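Local coordinates for chromosome-partitioning protein ParB (Caulobacter vibrioides NA1000, PDB 6S6H) that binds the centromeric parS site next to the replication origin and takes part in partitioning the chromosome between daughter cells, at residues G8-V13 with E39-T44; V29-E32 with T37-N40. One frame throughout, in Å; residues are numbered along the deposited sequence.

In the fold
Both contacts end on helix 38-45, whose two ends do different work in this DNA-binding domain of ParB. Contact 2 (29-32 with 37-40) lies at its first turn, where it meets helix 20-34 and where Gln38 takes hold of two DNA phosphates. Contact 1 (8-13 with 39-44) reaches further along the same helix and joins it to helix 4-11. The two centres are about 8 Å apart, and apolar side chains connect them: Ile41 CG1 of contact 1 lies 3.6 Å from Met31 CG of contact 2, while Leu30 packs against Ile9, Ile10 and Val13. Segment 8-13, helix 20-34 and helix 38-45 therefore pack on one another through apolar side chains, with the DNA backbone beside the contact 2 end.

Contact 1 (G8-V13 with E39-T44); sequences GIIENV and ENIAQT
Ile10 and Thr44 supply most of the buried surface, and their CG2 methyls make the closest approach. Ile10 points from helix 4-11 toward helix 38-45, and its CG2 comes within 3.4 Å of Thr44 CG2, a tight approach for two methyl groups. The side chains cross at about a right angle, and Thr44 CG2 also lies 3.8 Å from Ile10 CB.

Which branch of Thr44 faces the isoleucine is settled by its first torsion. With chi1 at -54°, CG2 stands anti to the backbone N and is presented to Ile10, while Thr44 OG1 folds back beside that N and donates to Asn40 O at 2.7 Å. Asn40 O also accepts the helical bond from Thr44 N, and the hydroxyl approaches from above the carbonyl plane. A polar side chain thereby offers a hydrocarbon face to its neighbour and spends its hydroxyl proton on its own helix.

One turn back, Ile41 CD1 comes 3.9 Å from Ile10 CD1, the two chains again crossing nearly square. Glu11 adds a looser flank: its CG passes 3.9 Å from Thr44 O.

No hydrogen bond joins the two segments. The packing joins helix 4-11 to helix 38-45, the first helix of the helix-turn-helix in ParB's DNA-binding domain. Helix 20-34 packs against both, Tyr27 meeting Val13 and Ile41, while Val52 of helix 49-57 closes on Ile41 and Ala42.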
loop_
_atom_site.group_PDB
_atom_site.type_symbol
_atom_site.label_atom_id
_atom_site.label_comp_id
_atom_site.label_asym_id
_atom_site.label_seq_id
_atom_site.Cartn_x
_atom_site.Cartn_y
_atom_site.Cartn_z
ATOM N N GLY B 8 -16.910 7.798 14.610
ATOM C CA GLY B 8 -16.274 8.858 13.804
ATOM C C GLY B 8 -14.779 8.955 14.067
ATOM O O GLY B 8 -14.019 9.112 13.094
ATOM N N ILE B 9 -14.374 8.864 15.337
ATOM C CA ILE B 9 -12.948 8.941 15.783
ATOM C C ILE B 9 -12.181 7.751 15.195
ATOM O O ILE B 9 -11.080 7.974 14.655
ATOM C CB ILE B 9 -12.853 8.990 17.322
ATOM C CG1 ILE B 9 -13.396 10.310 17.871
ATOM C CG2 ILE B 9 -11.429 8.734 17.794
ATOM C CD1 ILE B 9 -13.677 10.286 19.352
ATOM N N ILE B 10 -12.743 6.543 15.305
ATOM C CA ILE B 10 -12.139 5.281 14.780
ATOM C C ILE B 10 -12.016 5.392 13.255
ATOM O O ILE B 10 -10.924 5.107 12.727
ATOM C CB ILE B 10 -12.963 4.051 15.220
ATOM C CG1 ILE B 10 -12.881 3.836 16.734
ATOM C CG2 ILE B 10 -12.533 2.806 14.458
ATOM C CD1 ILE B 10 -14.003 2.999 17.306
ATOM N N GLU B 11 -13.094 5.811 12.588
ATOM C CA GLU B 11 -13.167 5.979 11.112
ATOM C C GLU B 11 -12.030 6.886 10.622
ATOM O O GLU B 11 -11.442 6.569 9.576
ATOM C CB GLU B 11 -14.520 6.566 10.707
ATOM C CG GLU B 11 -15.639 5.541 10.674
ATOM C CD GLU B 11 -17.009 6.114 10.355
ATOM O OE1 GLU B 11 -17.779 5.437 9.651
ATOM O OE2 GLU B 11 -17.306 7.234 10.809
ATOM N N ASN B 12 -11.732 7.966 11.348
ATOM C CA ASN B 12 -10.864 9.072 10.855
ATOM C C ASN B 12 -9.386 8.809 11.176
ATOM O O ASN B 12 -8.549 9.613 10.729
ATOM C CB ASN B 12 -11.334 10.433 11.377
ATOM C CG ASN B 12 -12.439 11.016 10.519
ATOM O OD1 ASN B 12 -12.182 11.855 9.660
ATOM N ND2 ASN B 12 -13.663 10.553 10.719
ATOM N N VAL B 13 -9.060 7.728 11.888
ATOM C CA VAL B 13 -7.645 7.343 12.180
ATOM C C VAL B 13 -6.890 7.222 10.850
ATOM O O VAL B 13 -5.814 7.840 10.728
ATOM C CB VAL B 13 -7.561 6.042 13.003
ATOM C CG1 VAL B 13 -6.138 5.492 13.057
ATOM C CG2 VAL B 13 -8.123 6.233 14.405
ATOM N N GLU B 39 -11.671 -7.134 15.738
ATOM C CA GLU B 39 -12.775 -7.432 14.785
ATOM C C GLU B 39 -13.699 -6.216 14.653
ATOM O O GLU B 39 -14.077 -5.901 13.513
ATOM C CB GLU B 39 -13.564 -8.659 15.253
ATOM C CG GLU B 39 -14.751 -9.002 14.369
ATOM C CD GLU B 39 -14.402 -9.350 12.934
ATOM O OE1 GLU B 39 -15.261 -9.145 12.052
ATOM O OE2 GLU B 39 -13.275 -9.836 12.699
ATOM N N ASN B 40 -14.057 -5.578 15.773
ATOM C CA ASN B 40 -14.984 -4.411 15.815
ATOM C C ASN B 40 -14.340 -3.225 15.085
ATOM O O ASN B 40 -15.022 -2.621 14.237
ATOM C CB ASN B 40 -15.381 -4.043 17.247
ATOM C CG ASN B 40 -16.148 -2.741 17.337
ATOM O OD1 ASN B 40 -15.556 -1.662 17.312
ATOM N ND2 ASN B 40 -17.462 -2.827 17.448
ATOM N N ILE B 41 -13.079 -2.912 15.403
ATOM C CA ILE B 41 -12.295 -1.820 14.751
ATOM C C ILE B 41 -12.281 -2.074 13.241
ATOM O O ILE B 41 -12.634 -1.151 12.489
ATOM C CB ILE B 41 -10.863 -1.723 15.321
ATOM C CG1 ILE B 41 -10.857 -1.368 16.811
ATOM C CG2 ILE B 41 -10.025 -0.743 14.509
ATOM C CD1 ILE B 41 -11.539 -0.060 17.146
ATOM N N ALA B 42 -11.895 -3.286 12.834
ATOM C CA ALA B 42 -11.802 -3.730 11.424
ATOM C C ALA B 42 -13.112 -3.419 10.691
ATOM O O ALA B 42 -13.051 -2.761 9.636
ATOM C CB ALA B 42 -11.470 -5.200 11.368
ATOM N N GLN B 43 -14.250 -3.854 11.241
ATOM C CA GLN B 43 -15.595 -3.642 10.638
ATOM C C GLN B 43 -15.907 -2.139 10.574
ATOM O O GLN B 43 -16.534 -1.720 9.590
ATOM C CB GLN B 43 -16.671 -4.403 11.417
ATOM C CG GLN B 43 -16.660 -5.902 11.157
ATOM C CD GLN B 43 -17.839 -6.622 11.769
ATOM O OE1 GLN B 43 -18.779 -6.013 12.276
ATOM N NE2 GLN B 43 -17.793 -7.946 11.734
ATOM N N THR B 44 -15.474 -1.362 11.574
ATOM C CA THR B 44 -15.699 0.107 11.665
ATOM C C THR B 44 -14.948 0.825 10.537
ATOM O O THR B 44 -15.549 1.725 9.924
ATOM C CB THR B 44 -15.281 0.665 13.034
ATOM O OG1 THR B 44 -15.955 -0.088 14.043
ATOM C CG2 THR B 44 -15.597 2.136 13.201
#

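Contact 2 (V29-E32 with T37-N40). With nucleotides of chain D.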
loop_
_atom_site.group_PDB
_atom_site.type_symbol
_atom_site.label_atom_id
_atom_site.label_comp_id
_atom_site.label_asym_id
_atom_site.label_seq_id
_atom_site.Cartn_x
_atom_site.Cartn_y
_atom_site.Cartn_z
ATOM N N VAL B 29 -5.077 2.379 21.815
ATOM C CA VAL B 29 -5.650 3.299 22.842
ATOM C C VAL B 29 -7.183 3.268 22.756
ATOM O O VAL B 29 -7.821 3.265 23.820
ATOM C CB VAL B 29 -5.085 4.724 22.669
ATOM C CG1 VAL B 29 -5.892 5.763 23.429
ATOM C CG2 VAL B 29 -3.615 4.789 23.061
ATOM N N LEU B 30 -7.746 3.241 21.544
ATOM C CA LEU B 30 -9.216 3.294 21.303
ATOM C C LEU B 30 -9.857 1.942 21.655
ATOM O O LEU B 30 -10.935 1.952 22.281
ATOM C CB LEU B 30 -9.482 3.683 19.844
ATOM C CG LEU B 30 -9.043 5.095 19.447
ATOM C CD1 LEU B 30 -9.150 5.295 17.945
ATOM C CD2 LEU B 30 -9.845 6.163 20.181
ATOM N N MET B 31 -9.225 0.829 21.269
ATOM C CA MET B 31 -9.659 -0.550 21.634
ATOM C C MET B 31 -9.783 -0.656 23.157
ATOM O O MET B 31 -10.843 -1.112 23.633
ATOM C CB MET B 31 -8.662 -1.603 21.145
ATOM C CG MET B 31 -8.852 -1.982 19.693
ATOM S SD MET B 31 -7.697 -3.269 19.160
ATOM C CE MET B 31 -8.168 -4.621 20.240
ATOM N N GLU B 32 -8.733 -0.244 23.875
ATOM C CA GLU B 32 -8.675 -0.216 25.360
ATOM C C GLU B 32 -9.864 0.582 25.907
ATOM O O GLU B 32 -10.751 -0.026 26.539
ATOM C CB GLU B 32 -7.381 0.436 25.851
ATOM C CG GLU B 32 -6.161 -0.460 25.815
ATOM C CD GLU B 32 -4.961 0.137 26.532
ATOM O OE1 GLU B 32 -3.839 0.001 26.004
ATOM O OE2 GLU B 32 -5.152 0.738 27.623
ATOM N N THR B 37 -13.024 -4.828 20.203
ATOM C CA THR B 37 -12.132 -5.909 19.701
ATOM C C THR B 37 -11.413 -5.440 18.432
ATOM O O THR B 37 -11.830 -4.426 17.849
ATOM C CB THR B 37 -12.915 -7.201 19.419
ATOM O OG1 THR B 37 -13.872 -6.942 18.391
ATOM C CG2 THR B 37 -13.606 -7.751 20.648
ATOM N N GLN B 38 -10.376 -6.171 18.021
ATOM C CA GLN B 38 -9.711 -6.018 16.698
ATOM C C GLN B 38 -10.771 -6.154 15.593
ATOM O O GLN B 38 -10.745 -5.345 14.638
ATOM C CB GLN B 38 -8.609 -7.065 16.524
ATOM C CG GLN B 38 -7.415 -6.876 17.456
ATOM C CD GLN B 38 -6.273 -7.806 17.120
ATOM O OE1 GLN B 38 -6.424 -8.743 16.336
ATOM N NE2 GLN B 38 -5.114 -7.549 17.707
ATOM N N GLU B 39 -11.671 -7.134 15.738
ATOM C CA GLU B 39 -12.775 -7.432 14.785
ATOM C C GLU B 39 -13.699 -6.216 14.653
ATOM O O GLU B 39 -14.077 -5.901 13.513
ATOM C CB GLU B 39 -13.564 -8.659 15.253
ATOM C CG GLU B 39 -14.751 -9.002 14.369
ATOM C CD GLU B 39 -14.402 -9.350 12.934
ATOM O OE1 GLU B 39 -15.261 -9.145 12.052
ATOM O OE2 GLU B 39 -13.275 -9.836 12.699
ATOM N N ASN B 40 -14.057 -5.578 15.773
ATOM C CA ASN B 40 -14.984 -4.411 15.815
ATOM C C ASN B 40 -14.340 -3.225 15.085
ATOM O O ASN B 40 -15.022 -2.621 14.237
ATOM C CB ASN B 40 -15.381 -4.043 17.247
ATOM C CG ASN B 40 -16.148 -2.741 17.337
ATOM O OD1 ASN B 40 -15.556 -1.662 17.312
ATOM N ND2 ASN B 40 -17.462 -2.827 17.448
ATOM P P DT D 3 -9.087 -8.981 20.722
ATOM O OP1 DT D 3 -8.814 -7.913 21.716
ATOM O OP2 DT D 3 -9.832 -8.663 19.478
ATOM O "O5'" DT D 3 -7.691 -9.641 20.330
ATOM C "C5'" DT D 3 -6.885 -10.315 21.320
ATOM C "C4'" DT D 3 -5.807 -11.145 20.662
ATOM O "O4'" DT D 3 -6.393 -12.228 19.903
ATOM C "C3'" DT D 3 -4.894 -10.388 19.685
ATOM O "O3'" DT D 3 -3.536 -10.437 20.148
ATOM C "C2'" DT D 3 -5.079 -11.119 18.364
ATOM C "C1'" DT D 3 -5.521 -12.487 18.822
ATOM N N1 DT D 3 -6.245 -13.297 17.821
ATOM C C2 DT D 3 -5.667 -14.480 17.416
ATOM O O2 DT D 3 -4.596 -14.881 17.844
ATOM N N3 DT D 3 -6.393 -15.183 16.487
ATOM C C4 DT D 3 -7.607 -14.827 15.931
ATOM O O4 DT D 3 -8.137 -15.562 15.101
ATOM C C5 DT D 3 -8.153 -13.572 16.397
ATOM C C7 DT D 3 -9.466 -13.105 15.851
ATOM C C6 DT D 3 -7.453 -12.877 17.304
ATOM P P DG D 4 -2.333 -9.829 19.265
ATOM O OP1 DG D 4 -1.386 -9.148 20.185
ATOM O OP2 DG D 4 -2.919 -9.060 18.137
ATOM O "O5'" DG D 4 -1.619 -11.141 18.711
ATOM C "C5'" DG D 4 -0.912 -12.017 19.610
ATOM C "C4'" DG D 4 -0.007 -12.950 18.841
ATOM O "O4'" DG D 4 -0.800 -13.825 18.005
ATOM C "C3'" DG D 4 0.983 -12.264 17.904
ATOM O "O3'" DG D 4 2.234 -12.954 17.937
ATOM C "C2'" DG D 4 0.302 -12.351 16.551
ATOM C "C1'" DG D 4 -0.434 -13.675 16.644
ATOM N N9 DG D 4 -1.655 -13.750 15.850
ATOM C C8 DG D 4 -2.745 -12.918 15.928
ATOM N N7 DG D 4 -3.700 -13.247 15.102
ATOM C C5 DG D 4 -3.216 -14.368 14.445
ATOM C C6 DG D 4 -3.810 -15.170 13.437
ATOM O O6 DG D 4 -4.917 -15.040 12.903
ATOM N N1 DG D 4 -2.974 -16.214 13.055
ATOM C C2 DG D 4 -1.725 -16.454 13.573
ATOM N N2 DG D 4 -1.069 -17.514 13.073
ATOM N N3 DG D 4 -1.159 -15.714 14.513
ATOM C C4 DG D 4 -1.956 -14.696 14.900
#
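The N-terminal end of helix 38-45, the first helix of ParB's helix-turn-helix, is where Met31 from helix 20-34 packs beside the DNA backbone. Thr37 is the N-cap: its OG1 accepts from Asn40 N at 3.0 Å. A chi1 of 62° sets that hydroxyl between the backbone N and the carbonyl carbon, turned to the first turn of the helix.

Met31 reaches across with its methyl. The chain bends at chi3 (62°), which brings Met31 CE within 3.5 Å of Gln38 N and 3.7 Å of Gln38 CG, the two side chains crossing at a slant. Met31 SD follows behind, 4.0 Å from Gln38 CG.

Using a helix N-terminus to bind phosphate is a common device of helix-turn-helix proteins. Gln38 holds two successive phosphates, one by its backbone N at the helix N-terminus, the other by its side-chain amide. Gln38 N donates to OP2 of DT3 of chain D at 2.9 Å, where the helix dipole would probably favour the negative charge. The extended side chain reaches on to the next phosphate of the DNA strand, and Gln38 NE2 donates to OP2 of DG4 of chain D at 2.7 Å (N-H...O 149°). Arg49 makes a weak bond to Gln38 OE1, and Met56 of helix 49-57, the second helix of the motif, which corresponds to the recognition helix, packs on both Met31 and Gln38.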